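PDB 4RVQ: Pre-mRNA splicing helicase-like protein from Chaetomium thermophilum, which probably acts as the Brr2 RNA helicase of the spliceosome in pre-mRNA splicing, its noncanonical, all-helical PWI domain likely serving protein or RNA contacts. Local coordinates for residues Ala35-Gln38 and His39-Thr43; Leu70-Leu73 and Phe74-His78; Gly118-Trp121 and Ile122-Leu126; Asp108-Glu111 and Arg112-Ser116. One frame throughout, in Å; residues are numbered along the deposited sequence.

Interaction 1. Residues Ala35-Gln38 and His39-Thr43; sequences AHIQ and HDKTT
The imidazole of His36 and the carboxylate of Asp40, one helical turn apart, cross at a slant with their planes 69° apart. OD1 of Asp40 stays 3.6 Å from CD2 of His36, and a water links the polar ends. That water sits at the ring edge, in its plane, 2.8 Å from NE2 of His36, and donates a hydrogen bond to OD1 of Asp40. With CG anti to the backbone N (chi1 -174°), the ring of His36 swings to the side where Asp40 crosses it. Ile37 and Lys41 run side by side, pointing the same way, with CG2 of Ile37 3.8 Å from CE of Lys41; the ammonium group beyond binds the carbonyl of Leu73. All these pairs are i to i+4 neighbours in the first turns of helix 35-50, whose backbone bonds include Asp40 N to His36 O. On the buried side, Gln38 O is gripped twice by Thr42, whose N and OG1 arrive from opposite faces of the carbonyl plane, OG1 at 2.8 Å from that oxygen. The methyl-bearing side chain of Thr42 packs on Leu24 and Ile28 of helix 23-29, while the Gln38 amide reaches Tyr32 O and Gln25.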
loop_
_atom_site.group_PDB
_atom_site.type_symbol
_atom_site.label_atom_id
_atom_site.label_comp_id
_atom_site.label_asym_id
_atom_site.label_seq_id
_atom_site.Cartn_x
_atom_site.Cartn_y
_atom_site.Cartn_z
ATOM N N ALA A 35 -14.713 -10.569 -6.939
ATOM C CA ALA A 35 -14.808 -9.865 -5.663
ATOM C C ALA A 35 -14.143 -10.624 -4.529
ATOM O O ALA A 35 -13.456 -10.035 -3.702
ATOM C CB ALA A 35 -16.268 -9.567 -5.342
ATOM N N HIS A 36 -14.390 -11.927 -4.432
ATOM C CA HIS A 36 -13.837 -12.725 -3.349
ATOM C C HIS A 36 -12.312 -12.799 -3.454
ATOM O O HIS A 36 -11.610 -12.514 -2.491
ATOM C CB HIS A 36 -14.479 -14.107 -3.391
ATOM C CG HIS A 36 -14.110 -14.991 -2.253
ATOM N ND1 HIS A 36 -14.610 -16.270 -2.138
ATOM C CD2 HIS A 36 -13.367 -14.783 -1.148
ATOM C CE1 HIS A 36 -14.165 -16.814 -1.016
ATOM N NE2 HIS A 36 -13.402 -15.933 -0.400
ATOM N N ILE A 37 -11.805 -13.158 -4.629
ATOM C CA ILE A 37 -10.359 -13.294 -4.794
ATOM C C ILE A 37 -9.655 -11.956 -4.572
ATOM O O ILE A 37 -8.624 -11.914 -3.902
ATOM C CB ILE A 37 -10.023 -13.942 -6.121
ATOM C CG1 ILE A 37 -10.477 -15.430 -6.066
ATOM C CG2 ILE A 37 -8.508 -13.830 -6.418
ATOM C CD1 ILE A 37 -10.498 -16.114 -7.327
ATOM N N GLN A 38 -10.170 -10.856 -5.124
ATOM C CA GLN A 38 -9.455 -9.598 -4.919
ATOM C C GLN A 38 -9.424 -9.204 -3.461
ATOM O O GLN A 38 -8.445 -8.606 -3.014
ATOM C CB GLN A 38 -9.994 -8.458 -5.758
ATOM C CG GLN A 38 -11.377 -7.951 -5.278
ATOM C CD GLN A 38 -12.011 -6.896 -6.150
ATOM O OE1 GLN A 38 -12.581 -5.950 -5.625
ATOM N NE2 GLN A 38 -11.977 -7.061 -7.453
ATOM N N HIS A 39 -10.478 -9.538 -2.712
ATOM C CA HIS A 39 -10.494 -9.213 -1.305
ATOM C C HIS A 39 -9.476 -10.085 -0.538
ATOM O O HIS A 39 -8.751 -9.579 0.324
ATOM C CB HIS A 39 -11.883 -9.325 -0.700
ATOM C CG HIS A 39 -11.901 -8.822 0.707
ATOM N ND1 HIS A 39 -11.663 -9.626 1.803
ATOM C CD2 HIS A 39 -11.979 -7.558 1.194
ATOM C CE1 HIS A 39 -11.662 -8.895 2.904
ATOM N NE2 HIS A 39 -11.866 -7.638 2.565
ATOM N N ASP A 40 -9.435 -11.392 -0.841
ATOM C CA ASP A 40 -8.414 -12.238 -0.240
ATOM C C ASP A 40 -7.026 -11.663 -0.468
ATOM O O ASP A 40 -6.203 -11.621 0.452
ATOM C CB ASP A 40 -8.419 -13.622 -0.881
ATOM C CG ASP A 40 -9.504 -14.564 -0.376
ATOM O OD1 ASP A 40 -10.233 -14.232 0.579
ATOM O OD2 ASP A 40 -9.608 -15.648 -0.987
ATOM N N LYS A 41 -6.742 -11.256 -1.712
ATOM C CA LYS A 41 -5.418 -10.783 -2.044
ATOM C C LYS A 41 -5.110 -9.452 -1.352
ATOM O O LYS A 41 -3.955 -9.176 -1.040
ATOM C CB LYS A 41 -5.231 -10.718 -3.550
ATOM C CG LYS A 41 -5.232 -12.113 -4.212
ATOM C CD LYS A 41 -4.701 -12.185 -5.627
ATOM C CE LYS A 41 -4.739 -13.551 -6.236
ATOM N NZ LYS A 41 -3.840 -14.544 -5.569
ATOM N N THR A 42 -6.123 -8.622 -1.113
ATOM C CA THR A 42 -5.941 -7.381 -0.382
ATOM C C THR A 42 -5.509 -7.681 1.053
ATOM O O THR A 42 -4.547 -7.109 1.554
ATOM C CB THR A 42 -7.220 -6.538 -0.416
ATOM O OG1 THR A 42 -7.576 -6.244 -1.764
ATOM C CG2 THR A 42 -7.087 -5.250 0.333
ATOM N N THR A 43 -6.240 -8.563 1.713
ATOM C CA THR A 43 -5.895 -8.960 3.069
ATOM C C THR A 43 -4.475 -9.518 3.155
ATOM O O THR A 43 -3.685 -9.127 4.026
ATOM C CB THR A 43 -6.917 -10.004 3.585
ATOM O OG1 THR A 43 -8.211 -9.412 3.559
ATOM C CG2 THR A 43 -6.590 -10.441 4.990
HETATM O O HOH W 1 -11.899 -15.917 1.913
#

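Interaction 2. Residues Leu70-Leu73 and Phe74-His78; sequences LMEL and FDYEH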
loop_
_atom_site.group_PDB
_atom_site.type_symbol
_atom_site.label_atom_id
_atom_site.label_comp_id
_atom_site.label_asym_id
_atom_site.label_seq_id
_atom_site.Cartn_x
_atom_site.Cartn_y
_atom_site.Cartn_z
ATOM N N LEU A 70 4.893 -11.475 -2.119
ATOM C CA LEU A 70 4.013 -10.674 -2.959
ATOM C C LEU A 70 4.034 -11.174 -4.422
ATOM O O LEU A 70 3.005 -11.171 -5.114
ATOM C CB LEU A 70 4.300 -9.154 -2.815
ATOM C CG LEU A 70 3.156 -8.165 -2.986
ATOM C CD1 LEU A 70 2.111 -8.363 -1.916
ATOM C CD2 LEU A 70 3.687 -6.742 -2.970
ATOM N N MET A 71 5.220 -11.571 -4.902
ATOM C CA MET A 71 5.276 -12.031 -6.279
ATOM C C MET A 71 4.407 -13.289 -6.443
ATOM O O MET A 71 3.732 -13.446 -7.457
ATOM C CB MET A 71 6.713 -12.317 -6.714
ATOM C CG MET A 71 7.523 -11.022 -6.892
ATOM S SD MET A 71 9.197 -11.236 -7.519
ATOM C CE MET A 71 9.930 -12.250 -6.197
ATOM N N GLU A 72 4.467 -14.213 -5.482
ATOM C CA GLU A 72 3.631 -15.393 -5.527
ATOM C C GLU A 72 2.135 -15.033 -5.433
ATOM O O GLU A 72 1.320 -15.625 -6.130
ATOM C CB GLU A 72 3.997 -16.331 -4.395
ATOM C CG GLU A 72 3.158 -17.616 -4.411
ATOM C CD GLU A 72 3.558 -18.631 -3.362
ATOM O OE1 GLU A 72 2.682 -19.413 -2.897
ATOM O OE2 GLU A 72 4.745 -18.674 -2.985
ATOM N N LEU A 73 1.802 -14.041 -4.610
ATOM C CA LEU A 73 0.418 -13.636 -4.449
ATOM C C LEU A 73 -0.163 -13.174 -5.777
ATOM O O LEU A 73 -1.360 -13.363 -6.053
ATOM C CB LEU A 73 0.330 -12.521 -3.410
ATOM C CG LEU A 73 -1.078 -12.062 -3.038
ATOM C CD1 LEU A 73 -1.831 -13.211 -2.282
ATOM C CD2 LEU A 73 -1.024 -10.811 -2.160
ATOM N N PHE A 74 0.678 -12.565 -6.604
ATOM C CA PHE A 74 0.298 -12.029 -7.903
ATOM C C PHE A 74 0.651 -13.014 -9.039
ATOM O O PHE A 74 0.778 -12.601 -10.194
ATOM C CB PHE A 74 0.918 -10.639 -8.104
ATOM C CG PHE A 74 0.201 -9.554 -7.322
ATOM C CD1 PHE A 74 0.561 -9.251 -6.008
ATOM C CD2 PHE A 74 -0.852 -8.849 -7.896
ATOM C CE1 PHE A 74 -0.137 -8.274 -5.303
ATOM C CE2 PHE A 74 -1.531 -7.868 -7.200
ATOM C CZ PHE A 74 -1.177 -7.584 -5.914
ATOM N N ASP A 75 0.794 -14.301 -8.707
ATOM C CA ASP A 75 0.922 -15.332 -9.750
ATOM C C ASP A 75 2.117 -15.116 -10.686
ATOM O O ASP A 75 2.101 -15.534 -11.863
ATOM C CB ASP A 75 -0.379 -15.450 -10.541
ATOM C CG ASP A 75 -1.526 -15.883 -9.671
ATOM O OD1 ASP A 75 -1.347 -16.843 -8.887
ATOM O OD2 ASP A 75 -2.619 -15.287 -9.763
ATOM N N TYR A 76 3.169 -14.517 -10.135
ATOM C CA TYR A 76 4.454 -14.339 -10.841
ATOM C C TYR A 76 4.283 -13.466 -12.067
ATOM O O TYR A 76 5.135 -13.484 -12.976
ATOM C CB TYR A 76 5.085 -15.702 -11.154
ATOM C CG TYR A 76 5.199 -16.593 -9.942
ATOM C CD1 TYR A 76 5.996 -16.237 -8.884
ATOM C CD2 TYR A 76 4.434 -17.747 -9.819
ATOM C CE1 TYR A 76 6.078 -16.989 -7.764
ATOM C CE2 TYR A 76 4.517 -18.524 -8.696
ATOM C CZ TYR A 76 5.325 -18.142 -7.662
ATOM O OH TYR A 76 5.448 -18.915 -6.540
ATOM N N GLU A 77 3.253 -12.628 -12.038
ATOM C CA GLU A 77 3.057 -11.648 -13.056
ATOM C C GLU A 77 2.780 -10.295 -12.383
ATOM O O GLU A 77 2.819 -10.149 -11.183
ATOM C CB GLU A 77 1.924 -12.043 -13.988
ATOM C CG GLU A 77 2.294 -13.254 -14.842
ATOM C CD GLU A 77 1.122 -13.899 -15.518
ATOM O OE1 GLU A 77 -0.020 -13.443 -15.318
ATOM O OE2 GLU A 77 1.354 -14.868 -16.251
ATOM N N HIS A 78 2.555 -9.282 -13.196
ATOM C CA HIS A 78 2.173 -8.004 -12.614
ATOM C C HIS A 78 3.352 -7.461 -11.743
ATOM O O HIS A 78 3.090 -6.862 -10.699
ATOM C CB HIS A 78 0.865 -8.150 -11.751
ATOM C CG HIS A 78 -0.174 -9.059 -12.354
ATOM N ND1 HIS A 78 -0.781 -8.791 -13.558
ATOM C CD2 HIS A 78 -0.661 -10.264 -11.955
ATOM C CE1 HIS A 78 -1.610 -9.771 -13.870
ATOM N NE2 HIS A 78 -1.559 -10.678 -12.911
HETATM O O HOH W 2 4.449 -11.267 -9.328
HETATM O O HOH W 3 0.686 -17.979 -7.752
HETATM O O HOH W 4 7.204 -19.000 -4.181
HETATM O O HOH W 5 -1.647 -16.644 -5.840
#
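Tyr76 folds back along Glu72, the two side chains lying side by side and pointing the same way. The tyrosine CG is anti to its carbonyl carbon (chi1 -52°), which lays the ring beside the last helical turn, with CE1 of Tyr76 3.7 Å from CA of Glu72. Glu72 has CG anti to the backbone N (chi1 -179°), which puts CG 3.4 Å from OH of Tyr76; the extended chain carries the carboxylate on, and a water donates to OE2 of Glu72 and also hydrogen-bonds OH of Tyr76. On another side of the turn, in the conformers modelled here, Phe74 runs alongside Leu70, its CE1 4.0 Å from CG of Leu70, while CD2 of Leu73 approaches the same ring carbon obliquely. In these conformers the carbonyl oxygen of Leu70 lies at the ring edge, in its plane.

The backbone forms a Schellman motif that ends helix 63-73: Tyr76 N binds Met71 O at 2.9 Å and Asp75 N binds Glu72 O, with Asp75 at positive phi. The same residues form a type I' turn from Phe74 to Glu77. A water donating to both Met71 O and Glu77 O ties the helix end to this turn. The chemistry thus divides the reversal: Leu70, Leu73 and Phe74 give one side an apolar surface packed against helices 79-87 and 35-50, whereas Met71 O and Glu72 O are held by turn amides and water, and Leu73 O by Lys41.

Interaction 3. Residues Gly118-Trp121 and Ile122-Leu126; sequences GLRW and ILDEL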
loop_
_atom_site.group_PDB
_atom_site.type_symbol
_atom_site.label_atom_id
_atom_site.label_comp_id
_atom_site.label_asym_id
_atom_site.label_seq_id
_atom_site.Cartn_x
_atom_site.Cartn_y
_atom_site.Cartn_z
ATOM N N GLY A 118 8.457 6.820 12.570
ATOM C CA GLY A 118 9.172 7.732 11.702
ATOM C C GLY A 118 8.365 8.212 10.504
ATOM O O GLY A 118 8.940 8.674 9.512
ATOM N N LEU A 119 7.027 8.092 10.576
ATOM C CA LEU A 119 6.161 8.378 9.449
ATOM C C LEU A 119 5.431 9.701 9.575
ATOM O O LEU A 119 4.428 9.890 8.894
ATOM C CB LEU A 119 5.173 7.198 9.232
ATOM C CG LEU A 119 5.851 5.842 9.062
ATOM C CD1 LEU A 119 4.787 4.764 8.917
ATOM C CD2 LEU A 119 6.841 5.788 7.902
ATOM N N ARG A 120 5.959 10.632 10.358
ATOM C CA ARG A 120 5.463 12.002 10.319
ATOM C C ARG A 120 5.316 12.509 8.886
ATOM O O ARG A 120 4.363 13.212 8.557
ATOM C CB ARG A 120 6.353 12.948 11.143
ATOM C CG ARG A 120 5.967 14.433 11.093
ATOM C CD ARG A 120 4.593 14.732 11.621
ATOM N NE ARG A 120 4.512 14.354 13.007
ATOM C CZ ARG A 120 3.402 14.046 13.615
ATOM N NH1 ARG A 120 2.236 14.085 12.956
ATOM N NH2 ARG A 120 3.432 13.650 14.885
ATOM N N TRP A 121 6.271 12.195 8.008
ATOM C CA TRP A 121 6.216 12.675 6.641
ATOM C C TRP A 121 4.922 12.286 5.933
ATOM O O TRP A 121 4.400 13.035 5.133
ATOM C CB TRP A 121 7.440 12.202 5.845
ATOM C CG TRP A 121 7.495 10.787 5.435
ATOM C CD1 TRP A 121 8.039 9.711 6.139
ATOM C CD2 TRP A 121 7.009 10.245 4.203
ATOM N NE1 TRP A 121 7.880 8.554 5.411
ATOM C CE2 TRP A 121 7.276 8.848 4.213
ATOM C CE3 TRP A 121 6.411 10.815 3.082
ATOM C CZ2 TRP A 121 6.949 8.026 3.144
ATOM C CZ3 TRP A 121 6.093 10.004 2.039
ATOM C CH2 TRP A 121 6.369 8.620 2.077
ATOM N N ILE A 122 4.403 11.099 6.251
ATOM C CA ILE A 122 3.158 10.638 5.643
ATOM C C ILE A 122 1.964 11.410 6.190
ATOM O O ILE A 122 1.088 11.824 5.426
ATOM C CB ILE A 122 2.962 9.125 5.820
ATOM C CG1 ILE A 122 4.136 8.369 5.173
ATOM C CG2 ILE A 122 1.620 8.702 5.250
ATOM C CD1 ILE A 122 4.010 6.851 5.303
ATOM N N LEU A 123 1.938 11.626 7.484
ATOM C CA LEU A 123 0.895 12.426 8.092
ATOM C C LEU A 123 0.913 13.865 7.592
ATOM O O LEU A 123 -0.137 14.463 7.385
ATOM C CB LEU A 123 0.983 12.373 9.607
ATOM C CG LEU A 123 0.716 10.992 10.185
ATOM C CD1 LEU A 123 1.018 10.981 11.688
ATOM C CD2 LEU A 123 -0.728 10.517 9.889
ATOM N N ASP A 124 2.117 14.435 7.391
ATOM C CA ASP A 124 2.209 15.767 6.826
ATOM C C ASP A 124 1.632 15.803 5.433
ATOM O O ASP A 124 0.938 16.752 5.048
ATOM C CB ASP A 124 3.665 16.212 6.753
ATOM C CG ASP A 124 4.238 16.637 8.081
ATOM O OD1 ASP A 124 3.516 16.847 9.061
ATOM O OD2 ASP A 124 5.479 16.815 8.141
ATOM N N GLU A 125 1.888 14.772 4.644
ATOM C CA GLU A 125 1.319 14.707 3.308
ATOM C C GLU A 125 -0.215 14.634 3.392
ATOM O O GLU A 125 -0.940 15.308 2.651
ATOM C CB GLU A 125 1.855 13.456 2.617
ATOM C CG GLU A 125 2.220 13.642 1.266
ATOM C CD GLU A 125 2.745 12.467 0.511
ATOM O OE1 GLU A 125 3.935 12.494 0.166
ATOM O OE2 GLU A 125 2.022 11.606 0.100
ATOM N N LEU A 126 -0.719 13.779 4.280
ATOM C CA LEU A 126 -2.161 13.540 4.353
ATOM C C LEU A 126 -2.912 14.784 4.816
ATOM O O LEU A 126 -3.910 15.165 4.219
ATOM C CB LEU A 126 -2.437 12.387 5.309
ATOM C CG LEU A 126 -3.889 11.988 5.469
ATOM C CD1 LEU A 126 -4.432 11.510 4.136
ATOM C CD2 LEU A 126 -4.030 10.937 6.533
HETATM O O HOH W 6 1.608 15.738 10.667
#
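Trp121 spreads its indole over the side chain of Ile122, whose CG1 stands 3.4 Å from the centroid of the six-membered ring and only 17° off the ring normal, a CH-pi contact. The indole reaches its neighbour because chi1 of 74° places CG between the backbone N and the carbonyl carbon. Ile122 CD1 also meets CD2 of Leu119 at 4.0 Å, the two side chains side by side. An alanine in place of Ile122 would probably leave the indole face without its CH-pi partner and open a gap beside Leu119. At the ring edge, OE1 of Glu125 lies 3.8 Å from CZ3 of Trp121, with the carboxylate turned 76° from the ring; its other oxygen makes a salt bridge to Lys91. Arg120 bends at chi2 and chi3, curling across Asp124; a water accepts from NH1 of Arg120 and donates to OD1 of Asp124, while NH1 rests 3.6 Å from CD1 of Leu123. Leu119 is the N-cap residue, and its carbonyl O takes Ile122 N at 2.9 Å. In the fold, Leu119, Ile122 and Leu123 pack on Met114 of helix 104-116, and Leu119 and Trp121 face helix 89-99 through Trp94 and Lys91.

Interaction 4. Residues Asp108-Glu111 and Arg112-Ser116; sequences DTIE and REMAS
Asp108 and Arg112 form the charged contact on this helix, a salt bridge between OD2 of Asp108 and NE of Arg112 at 3.2 Å. The groups cross aslant, carboxylate and guanidinium planes 60° apart, and the bond is weak, bent to 124° at the hydrogen. It forms because the aspartate turns CG away from its own N (chi1 -176°), while Arg112 extends from CG to NE and carries the NE within range. Replacing Asp108 with an alanine would probably leave NE of Arg112 without this carboxylate and its guanidinium freer to turn.

Van der Waals contacts line the other faces. CG2 of Ile110 meets SD of Met114 at 4.0 Å, crossing it obliquely; both residues also pack on Trp94 of helix 89-99. Thr109 and Glu113 run side by side, with CG2 of Thr109 3.6 Å from OE2 of Glu113, whose other carboxylate oxygen pairs with Arg97.

Backbone bonds of helix 104-116 complete the set, among them Met114 N to Ile110 O at 2.8 Å and Glu113 N to Thr109 O at 2.9 Å. Helix 104-116 is amphipathic here: Ile110 and Met114 are buried against neighbouring helices, whereas the bent Asp108-Arg112 bridge at the surface probably contributes only modestly.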
loop_
_atom_site.group_PDB
_atom_site.type_symbol
_atom_site.label_atom_id
_atom_site.label_comp_id
_atom_site.label_asym_id
_atom_site.label_seq_id
_atom_site.Cartn_x
_atom_site.Cartn_y
_atom_site.Cartn_z
ATOM N N ASP A 108 -6.454 8.181 16.623
ATOM C CA ASP A 108 -5.392 8.730 17.446
ATOM C C ASP A 108 -4.279 7.693 17.653
ATOM O O ASP A 108 -3.089 8.002 17.546
ATOM C CB ASP A 108 -5.947 9.196 18.794
ATOM C CG ASP A 108 -4.868 9.861 19.646
ATOM O OD1 ASP A 108 -4.479 10.985 19.372
ATOM O OD2 ASP A 108 -4.326 9.199 20.544
ATOM N N THR A 109 -4.662 6.461 18.011
ATOM C CA THR A 109 -3.712 5.397 18.214
ATOM C C THR A 109 -2.844 5.192 16.964
ATOM O O THR A 109 -1.612 5.077 17.047
ATOM C CB THR A 109 -4.450 4.113 18.575
ATOM O OG1 THR A 109 -5.032 4.282 19.868
ATOM C CG2 THR A 109 -3.529 2.937 18.600
ATOM N N ILE A 110 -3.495 5.136 15.809
ATOM C CA ILE A 110 -2.784 4.929 14.548
ATOM C C ILE A 110 -1.839 6.089 14.245
ATOM O O ILE A 110 -0.689 5.884 13.843
ATOM C CB ILE A 110 -3.761 4.685 13.367
ATOM C CG1 ILE A 110 -4.519 3.351 13.606
ATOM C CG2 ILE A 110 -3.022 4.698 12.070
ATOM C CD1 ILE A 110 -5.775 3.188 12.764
ATOM N N GLU A 111 -2.307 7.307 14.446
ATOM C CA GLU A 111 -1.477 8.475 14.195
ATOM C C GLU A 111 -0.259 8.491 15.110
ATOM O O GLU A 111 0.860 8.844 14.653
ATOM C CB GLU A 111 -2.330 9.744 14.340
ATOM C CG GLU A 111 -3.356 9.871 13.245
ATOM C CD GLU A 111 -4.495 10.845 13.493
ATOM O OE1 GLU A 111 -4.628 11.425 14.580
ATOM O OE2 GLU A 111 -5.293 11.039 12.547
ATOM N N ARG A 112 -0.428 8.153 16.382
ATOM C CA ARG A 112 0.706 8.083 17.288
ATOM C C ARG A 112 1.667 6.985 16.853
ATOM O O ARG A 112 2.901 7.199 16.862
ATOM C CB ARG A 112 0.252 7.823 18.711
ATOM C CG ARG A 112 -0.500 8.929 19.357
ATOM C CD ARG A 112 -0.826 8.518 20.773
ATOM N NE ARG A 112 -1.364 9.595 21.549
ATOM C CZ ARG A 112 -0.944 9.933 22.765
ATOM N NH1 ARG A 112 0.006 9.234 23.395
ATOM N NH2 ARG A 112 -1.521 10.945 23.368
ATOM N N GLU A 113 1.139 5.823 16.467
ATOM C CA GLU A 113 2.010 4.738 16.027
ATOM C C GLU A 113 2.788 5.115 14.780
ATOM O O GLU A 113 3.992 4.816 14.690
ATOM C CB GLU A 113 1.202 3.450 15.788
ATOM C CG GLU A 113 0.665 2.832 17.084
ATOM C CD GLU A 113 -0.169 1.564 16.875
ATOM O OE1 GLU A 113 -0.461 1.180 15.731
ATOM O OE2 GLU A 113 -0.561 0.931 17.902
ATOM N N MET A 114 2.147 5.776 13.838
ATOM C CA MET A 114 2.851 6.236 12.661
ATOM C C MET A 114 3.984 7.167 13.034
ATOM O O MET A 114 5.088 7.039 12.510
ATOM C CB MET A 114 1.874 6.913 11.707
ATOM C CG MET A 114 0.941 5.943 10.981
ATOM S SD MET A 114 -0.308 6.684 9.943
ATOM C CE MET A 114 0.711 7.251 8.633
ATOM N N ALA A 115 3.745 8.138 13.917
ATOM C CA ALA A 115 4.804 9.056 14.337
ATOM C C ALA A 115 5.948 8.241 14.962
ATOM O O ALA A 115 7.122 8.537 14.726
ATOM C CB ALA A 115 4.269 10.088 15.343
ATOM N N SER A 116 5.623 7.239 15.782
ATOM C CA SER A 116 6.643 6.440 16.458
ATOM C C SER A 116 7.490 5.650 15.461
ATOM O O SER A 116 8.652 5.323 15.766
ATOM C CB SER A 116 6.006 5.462 17.445
ATOM O OG SER A 116 5.525 4.287 16.822
#

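How the interactions relate
The four contacts form two pairs in one small helical domain. Interactions 1 and 2 adjoin, with centres about 14 Å apart, joined by NZ of Lys41 and the helix-ending carbonyl O of Leu73 at 2.8 Å, a probable hydrogen bond. Interactions 3 and 4 are closer still, centres about 10 Å apart: Leu119 N probably bonds Met114 O at 2.9 Å, part of the Schellman motif, with Gly118 at positive phi, that ends helix 104-116. Across the domain, interactions 2 and 3 lie on opposite sides of its centre, about 29 Å between centres. A sulfate, probably from the crystallisation liquor, lies about 3 Å from the Ala35 side chain in interaction 1.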